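Local coordinates for protein beta-2-microglobulin (Danio rerio, PDB 4M9O) that forms the light-chain component of class I major histocompatibility complexes and takes part in presenting peptide antigens to the immune system, at residues A[11-16]-A[93-98]; A[29-34]-A[61-66]. All coordinates share one frame; numbering follows the deposited sequence.

Contact 1: A[11-16]-A[93-98]; sequences VYSHFP and FSWEPN
Trp95 lies against the side chains of Val11 and Ser13 and the backbone at Tyr12, and Val11 touches Trp95 with CG1 and Phe93 with CG2. Trp95 places CG anti to its backbone N (chi1 178°), which carries the indole along Val11 to Ser13. Trp95 CB meets Val11 CG1 at 4.1 Å, the two side chains crossing at about a right angle. Next along, Trp95 CD1 turns the ring edge to Val11 O, near the indole plane, and also lies 4.0 Å from Tyr12 CA. NE1 then approaches the backbone N of Ser13, and farther round the ring Trp95 CZ2 lies 3.7 Å from Ser13 OG, which approaches obliquely. Already engaged within its own segment, Ser13 OG donates to Phe15 O at 2.6 Å. One face of the indole is covered by Pro97 CD, which sits over its centre, and Phe72 packs against the ring edge-to-face. Val11 CG2 touches Phe93 CB at 3.7 Å.

No direct hydrogen bond joins the segments. A water instead spans them, donating to Val11 O at 2.8 Å and accepting from Glu96 N at 3.1 Å. Strand 8-13 belongs to one sheet and strand 89-94 to the other, and Val11 also reaches Cys82 of the disulfide. Such side-chain contact between the first and last strands, at a margin of two facing sheets, is characteristic of the immunoglobulin C1-type beta-sandwich.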
loop_
_atom_site.group_PDB
_atom_site.type_symbol
_atom_site.label_atom_id
_atom_site.label_comp_id
_atom_site.label_asym_id
_atom_site.label_seq_id
_atom_site.Cartn_x
_atom_site.Cartn_y
_atom_site.Cartn_z
ATOM N N VAL A 11 2.618 -3.037 -3.840
ATOM C CA VAL A 11 3.529 -2.240 -3.030
ATOM C C VAL A 11 4.838 -1.955 -3.776
ATOM O O VAL A 11 5.440 -2.835 -4.288
ATOM C CB VAL A 11 3.808 -2.871 -1.697
ATOM C CG1 VAL A 11 4.379 -1.903 -0.759
ATOM C CG2 VAL A 11 2.616 -3.445 -1.149
ATOM N N TYR A 12 5.221 -0.702 -3.847
ATOM C CA TYR A 12 6.322 -0.254 -4.631
ATOM C C TYR A 12 6.859 1.067 -4.148
ATOM O O TYR A 12 6.176 1.816 -3.547
ATOM C CB TYR A 12 5.953 -0.173 -6.126
ATOM C CG TYR A 12 4.734 0.615 -6.445
ATOM C CD1 TYR A 12 3.520 0.012 -6.532
ATOM C CD2 TYR A 12 4.796 1.966 -6.648
ATOM C CE1 TYR A 12 2.421 0.697 -6.812
ATOM C CE2 TYR A 12 3.662 2.687 -6.934
ATOM C CZ TYR A 12 2.469 2.040 -7.000
ATOM O OH TYR A 12 1.346 2.698 -7.288
ATOM N N SER A 13 8.106 1.331 -4.460
ATOM C CA SER A 13 8.696 2.628 -4.263
ATOM C C SER A 13 8.636 3.478 -5.525
ATOM O O SER A 13 8.611 2.975 -6.597
ATOM C CB SER A 13 10.127 2.567 -3.740
ATOM O OG SER A 13 10.963 1.869 -4.584
ATOM N N HIS A 14 8.605 4.779 -5.339
ATOM C CA HIS A 14 8.597 5.743 -6.393
ATOM C C HIS A 14 9.886 5.714 -7.201
ATOM O O HIS A 14 9.867 5.744 -8.382
ATOM C CB HIS A 14 8.328 7.130 -5.858
ATOM C CG HIS A 14 7.925 8.103 -6.902
ATOM N ND1 HIS A 14 7.074 7.780 -7.923
ATOM C CD2 HIS A 14 8.296 9.375 -7.118
ATOM C CE1 HIS A 14 6.925 8.818 -8.709
ATOM N NE2 HIS A 14 7.649 9.801 -8.237
ATOM N N PHE A 15 10.989 5.577 -6.502
ATOM C CA PHE A 15 12.300 5.522 -7.054
ATOM C C PHE A 15 12.947 4.221 -6.711
ATOM O O PHE A 15 12.549 3.564 -5.828
ATOM C CB PHE A 15 13.131 6.618 -6.468
ATOM C CG PHE A 15 12.761 7.925 -6.932
ATOM C CD1 PHE A 15 12.764 8.192 -8.230
ATOM C CD2 PHE A 15 12.362 8.893 -6.066
ATOM C CE1 PHE A 15 12.424 9.389 -8.667
ATOM C CE2 PHE A 15 12.013 10.086 -6.505
ATOM C CZ PHE A 15 12.058 10.344 -7.804
ATOM N N PRO A 16 13.966 3.864 -7.433
ATOM C CA PRO A 16 14.650 2.631 -7.154
ATOM C C PRO A 16 15.214 2.751 -5.774
ATOM O O PRO A 16 15.709 3.753 -5.405
ATOM C CB PRO A 16 15.741 2.625 -8.182
ATOM C CG PRO A 16 15.326 3.468 -9.160
ATOM C CD PRO A 16 14.315 4.371 -8.743
ATOM N N PHE A 93 1.121 -7.294 2.375
ATOM C CA PHE A 93 1.928 -7.319 1.172
ATOM C C PHE A 93 3.270 -6.649 1.419
ATOM O O PHE A 93 3.345 -5.522 1.749
ATOM C CB PHE A 93 1.171 -6.687 0.009
ATOM C CG PHE A 93 -0.150 -7.322 -0.261
ATOM C CD1 PHE A 93 -0.296 -8.232 -1.265
ATOM C CD2 PHE A 93 -1.232 -7.060 0.517
ATOM C CE1 PHE A 93 -1.474 -8.815 -1.504
ATOM C CE2 PHE A 93 -2.405 -7.649 0.263
ATOM C CZ PHE A 93 -2.515 -8.539 -0.745
ATOM N N SER A 94 4.325 -7.410 1.276
ATOM C CA SER A 94 5.675 -6.935 1.523
ATOM C C SER A 94 6.315 -6.155 0.378
ATOM O O SER A 94 6.138 -6.485 -0.719
ATOM C CB SER A 94 6.574 -8.098 1.911
ATOM O OG SER A 94 6.192 -8.678 3.120
ATOM N N TRP A 95 7.066 -5.127 0.675
ATOM C CA TRP A 95 7.874 -4.462 -0.316
ATOM C C TRP A 95 9.144 -5.294 -0.451
ATOM O O TRP A 95 9.845 -5.480 0.483
ATOM C CB TRP A 95 8.205 -3.038 0.079
ATOM C CG TRP A 95 9.080 -2.311 -0.894
ATOM C CD1 TRP A 95 8.854 -2.131 -2.193
ATOM C CD2 TRP A 95 10.307 -1.670 -0.617
ATOM N NE1 TRP A 95 9.836 -1.430 -2.751
ATOM C CE2 TRP A 95 10.760 -1.132 -1.806
ATOM C CE3 TRP A 95 11.080 -1.504 0.530
ATOM C CZ2 TRP A 95 11.943 -0.437 -1.892
ATOM C CZ3 TRP A 95 12.235 -0.816 0.433
ATOM C CH2 TRP A 95 12.657 -0.286 -0.768
ATOM N N GLU A 96 9.377 -5.766 -1.655
ATOM C CA GLU A 96 10.425 -6.693 -1.991
ATOM C C GLU A 96 11.297 -6.120 -3.094
ATOM O O GLU A 96 11.111 -6.452 -4.224
ATOM C CB GLU A 96 9.805 -7.992 -2.518
ATOM C CG GLU A 96 9.145 -8.889 -1.489
ATOM C CD GLU A 96 8.406 -10.110 -2.071
ATOM O OE1 GLU A 96 8.364 -10.284 -3.297
ATOM O OE2 GLU A 96 7.856 -10.912 -1.289
ATOM N N PRO A 97 12.225 -5.235 -2.771
ATOM C CA PRO A 97 13.131 -4.746 -3.790
ATOM C C PRO A 97 14.258 -5.736 -3.899
ATOM O O PRO A 97 14.319 -6.674 -3.158
ATOM C CB PRO A 97 13.642 -3.468 -3.184
ATOM C CG PRO A 97 13.653 -3.748 -1.804
ATOM C CD PRO A 97 12.443 -4.505 -1.527
ATOM N N ASN A 98 15.149 -5.497 -4.801
ATOM C CA ASN A 98 16.361 -6.242 -4.781
ATOM C C ASN A 98 17.420 -5.198 -4.729
ATOM O O ASN A 98 17.711 -4.545 -5.693
ATOM C CB ASN A 98 16.510 -7.130 -5.978
ATOM C CG ASN A 98 17.526 -8.208 -5.752
ATOM O OD1 ASN A 98 18.691 -7.921 -5.561
ATOM N ND2 ASN A 98 17.088 -9.453 -5.740
HETATM O O HOH W 1 7.192 -4.952 -3.725
#

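Contact 2: A[29-34]-A[61-66]; sequences VSSFHP and GWQFHL
Phe64 O receives the backbone N-H of Ser31, with Ser31 N at 3.1 Å, a somewhat bent bond (145° at the hydrogen), while Ser30 CA lies 3.5 Å from Phe64 O in a CA-H...O contact. Further into the sheet, Val29 and Leu66 form an antiparallel hydrogen-bonded pair, and Ser30 faces His65 in a non-hydrogen-bonded one. Where the strands part, the Gln63 side chain takes over. CG anti to the backbone N (chi1 -165°) and an extended chain beyond it carry Gln63 NE2 to Ser31 OG, to which it donates at 3.2 Å with the hydroxyl close to the amide plane. With an alanine in place of Gln63, Ser31 OG would probably lose its amide donor and be left freer to turn. Gln63 CB sits over the centre of one face of the Trp62 indole.

Phe32 and Phe64 cross at about a right angle: Phe64 CB lies over one face of the Phe32 ring, 4.1 Å from its centroid, as a CH-pi contact. The ring of Phe64 itself passes on to stack with Phe58, and Leu56 touches both phenylalanines. Farther out, the His33 ring directs its CE1 edge at Trp62 O, 2.9 Å away. A water fastens the diverging backbones, donating to Phe32 O and Trp62 O and accepting from Phe64 N at 2.9 Å. Trp62 and Gln63 together face Glu59 in a classic beta bulge. Paired central strands that open into a loop with a cis peptide bond before Pro34 are a familiar feature of immunoglobulin C1-set domains such as beta-2-microglobulin.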
loop_
_atom_site.group_PDB
_atom_site.type_symbol
_atom_site.label_atom_id
_atom_site.label_comp_id
_atom_site.label_asym_id
_atom_site.label_seq_id
_atom_site.Cartn_x
_atom_site.Cartn_y
_atom_site.Cartn_z
ATOM N N VAL A 29 -4.198 0.059 -4.349
ATOM C CA VAL A 29 -5.244 -0.908 -4.259
ATOM C C VAL A 29 -6.371 -0.637 -5.246
ATOM O O VAL A 29 -6.846 0.436 -5.372
ATOM C CB VAL A 29 -5.794 -1.028 -2.871
ATOM C CG1 VAL A 29 -6.779 -2.096 -2.834
ATOM C CG2 VAL A 29 -4.740 -1.282 -1.889
ATOM N N SER A 30 -6.749 -1.666 -5.959
ATOM C CA SER A 30 -7.617 -1.510 -7.066
ATOM C C SER A 30 -8.545 -2.669 -7.346
ATOM O O SER A 30 -8.287 -3.731 -6.969
ATOM C CB SER A 30 -6.755 -1.237 -8.294
ATOM O OG SER A 30 -7.543 -1.010 -9.393
ATOM N N SER A 31 -9.598 -2.395 -8.078
ATOM C CA SER A 31 -10.561 -3.356 -8.600
ATOM C C SER A 31 -11.327 -4.228 -7.616
ATOM O O SER A 31 -11.577 -5.339 -7.885
ATOM C CB SER A 31 -9.893 -4.249 -9.626
ATOM O OG SER A 31 -9.141 -3.521 -10.512
ATOM N N PHE A 32 -11.682 -3.680 -6.485
ATOM C CA PHE A 32 -12.345 -4.400 -5.445
ATOM C C PHE A 32 -13.779 -3.978 -5.429
ATOM O O PHE A 32 -14.062 -2.902 -5.786
ATOM C CB PHE A 32 -11.708 -4.120 -4.089
ATOM C CG PHE A 32 -11.411 -2.683 -3.867
ATOM C CD1 PHE A 32 -12.300 -1.880 -3.260
ATOM C CD2 PHE A 32 -10.244 -2.120 -4.321
ATOM C CE1 PHE A 32 -12.030 -0.575 -3.080
ATOM C CE2 PHE A 32 -10.010 -0.833 -4.152
ATOM C CZ PHE A 32 -10.920 -0.062 -3.530
ATOM N N HIS A 33 -14.649 -4.900 -5.048
ATOM C CA HIS A 33 -16.082 -4.730 -4.797
ATOM C C HIS A 33 -16.432 -5.558 -3.542
ATOM O O HIS A 33 -16.127 -6.697 -3.499
ATOM C CB HIS A 33 -16.918 -5.339 -5.903
ATOM C CG HIS A 33 -16.699 -4.790 -7.257
ATOM N ND1 HIS A 33 -16.776 -3.462 -7.546
ATOM C CD2 HIS A 33 -16.514 -5.410 -8.430
ATOM C CE1 HIS A 33 -16.623 -3.278 -8.829
ATOM N NE2 HIS A 33 -16.441 -4.446 -9.388
ATOM N N PRO A 34 -17.116 -5.014 -2.552
ATOM C CA PRO A 34 -17.576 -3.642 -2.492
ATOM C C PRO A 34 -16.505 -2.592 -2.185
ATOM O O PRO A 34 -15.498 -3.002 -1.712
ATOM C CB PRO A 34 -18.592 -3.712 -1.351
ATOM C CG PRO A 34 -18.133 -4.749 -0.528
ATOM C CD PRO A 34 -17.519 -5.754 -1.353
ATOM N N GLY A 61 -17.706 3.292 -14.452
ATOM C CA GLY A 61 -18.753 2.573 -13.783
ATOM C C GLY A 61 -18.457 1.231 -13.135
ATOM O O GLY A 61 -19.355 0.536 -12.887
ATOM N N TRP A 62 -17.215 0.897 -12.852
ATOM C CA TRP A 62 -16.891 -0.352 -12.212
ATOM C C TRP A 62 -15.644 -0.334 -11.319
ATOM O O TRP A 62 -15.530 -1.086 -10.408
ATOM C CB TRP A 62 -16.775 -1.457 -13.239
ATOM C CG TRP A 62 -15.524 -1.481 -13.933
ATOM C CD1 TRP A 62 -15.212 -0.790 -15.008
ATOM C CD2 TRP A 62 -14.390 -2.227 -13.598
ATOM N NE1 TRP A 62 -13.962 -1.040 -15.388
ATOM C CE2 TRP A 62 -13.426 -1.937 -14.526
ATOM C CE3 TRP A 62 -14.087 -3.113 -12.582
ATOM C CZ2 TRP A 62 -12.186 -2.479 -14.478
ATOM C CZ3 TRP A 62 -12.874 -3.655 -12.550
ATOM C CH2 TRP A 62 -11.924 -3.334 -13.478
ATOM N N GLN A 63 -14.687 0.500 -11.637
ATOM C CA GLN A 63 -13.414 0.428 -10.974
ATOM C C GLN A 63 -13.136 1.406 -9.841
ATOM O O GLN A 63 -13.104 2.570 -10.012
ATOM C CB GLN A 63 -12.280 0.435 -11.970
ATOM C CG GLN A 63 -10.997 -0.003 -11.350
ATOM C CD GLN A 63 -9.853 0.083 -12.273
ATOM O OE1 GLN A 63 -9.626 1.095 -12.877
ATOM N NE2 GLN A 63 -9.120 -0.972 -12.384
ATOM N N PHE A 64 -12.908 0.858 -8.692
ATOM C CA PHE A 64 -12.551 1.608 -7.532
ATOM C C PHE A 64 -11.032 1.529 -7.343
ATOM O O PHE A 64 -10.464 0.514 -7.544
ATOM C CB PHE A 64 -13.284 1.048 -6.313
ATOM C CG PHE A 64 -14.782 1.300 -6.302
ATOM C CD1 PHE A 64 -15.281 2.510 -5.982
ATOM C CD2 PHE A 64 -15.666 0.302 -6.546
ATOM C CE1 PHE A 64 -16.599 2.715 -5.962
ATOM C CE2 PHE A 64 -16.979 0.534 -6.513
ATOM C CZ PHE A 64 -17.440 1.720 -6.232
ATOM N N HIS A 65 -10.406 2.615 -6.952
ATOM C CA HIS A 65 -9.021 2.592 -6.575
ATOM C C HIS A 65 -8.600 3.584 -5.499
ATOM O O HIS A 65 -9.151 4.620 -5.367
ATOM C CB HIS A 65 -8.057 2.601 -7.762
ATOM C CG HIS A 65 -8.090 3.846 -8.560
ATOM N ND1 HIS A 65 -7.306 4.934 -8.271
ATOM C CD2 HIS A 65 -8.816 4.184 -9.635
ATOM C CE1 HIS A 65 -7.537 5.885 -9.145
ATOM N NE2 HIS A 65 -8.446 5.452 -9.989
ATOM N N LEU A 66 -7.611 3.189 -4.748
ATOM C CA LEU A 66 -7.106 3.923 -3.647
ATOM C C LEU A 66 -5.595 3.792 -3.555
ATOM O O LEU A 66 -5.076 2.758 -3.769
ATOM C CB LEU A 66 -7.752 3.353 -2.403
ATOM C CG LEU A 66 -7.867 4.133 -1.127
ATOM C CD1 LEU A 66 -8.705 5.341 -1.312
ATOM C CD2 LEU A 66 -8.466 3.267 -0.051
HETATM O O HOH W 2 -13.453 -2.013 -8.415
#

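How the contacts relate
From the N terminus the chain first lays down strand 8-13, whose end supplies one half of contact 1. It then turns back along strand 23-30, its neighbour in the same sheet, to reach 29-34. Contact 2 closes first, over 26 residues, when strand 63-72 pairs with strand 23-30. Only near the C terminus does 93-98 return to complete contact 1, a closure over 76 residues that encloses the whole of contact 2 without crossing it. Contact 2 joins neighbours within one sheet, whereas contact 1 bridges the two sheets. Their centres lie 22 Å apart, on opposite sides of the chain's centre.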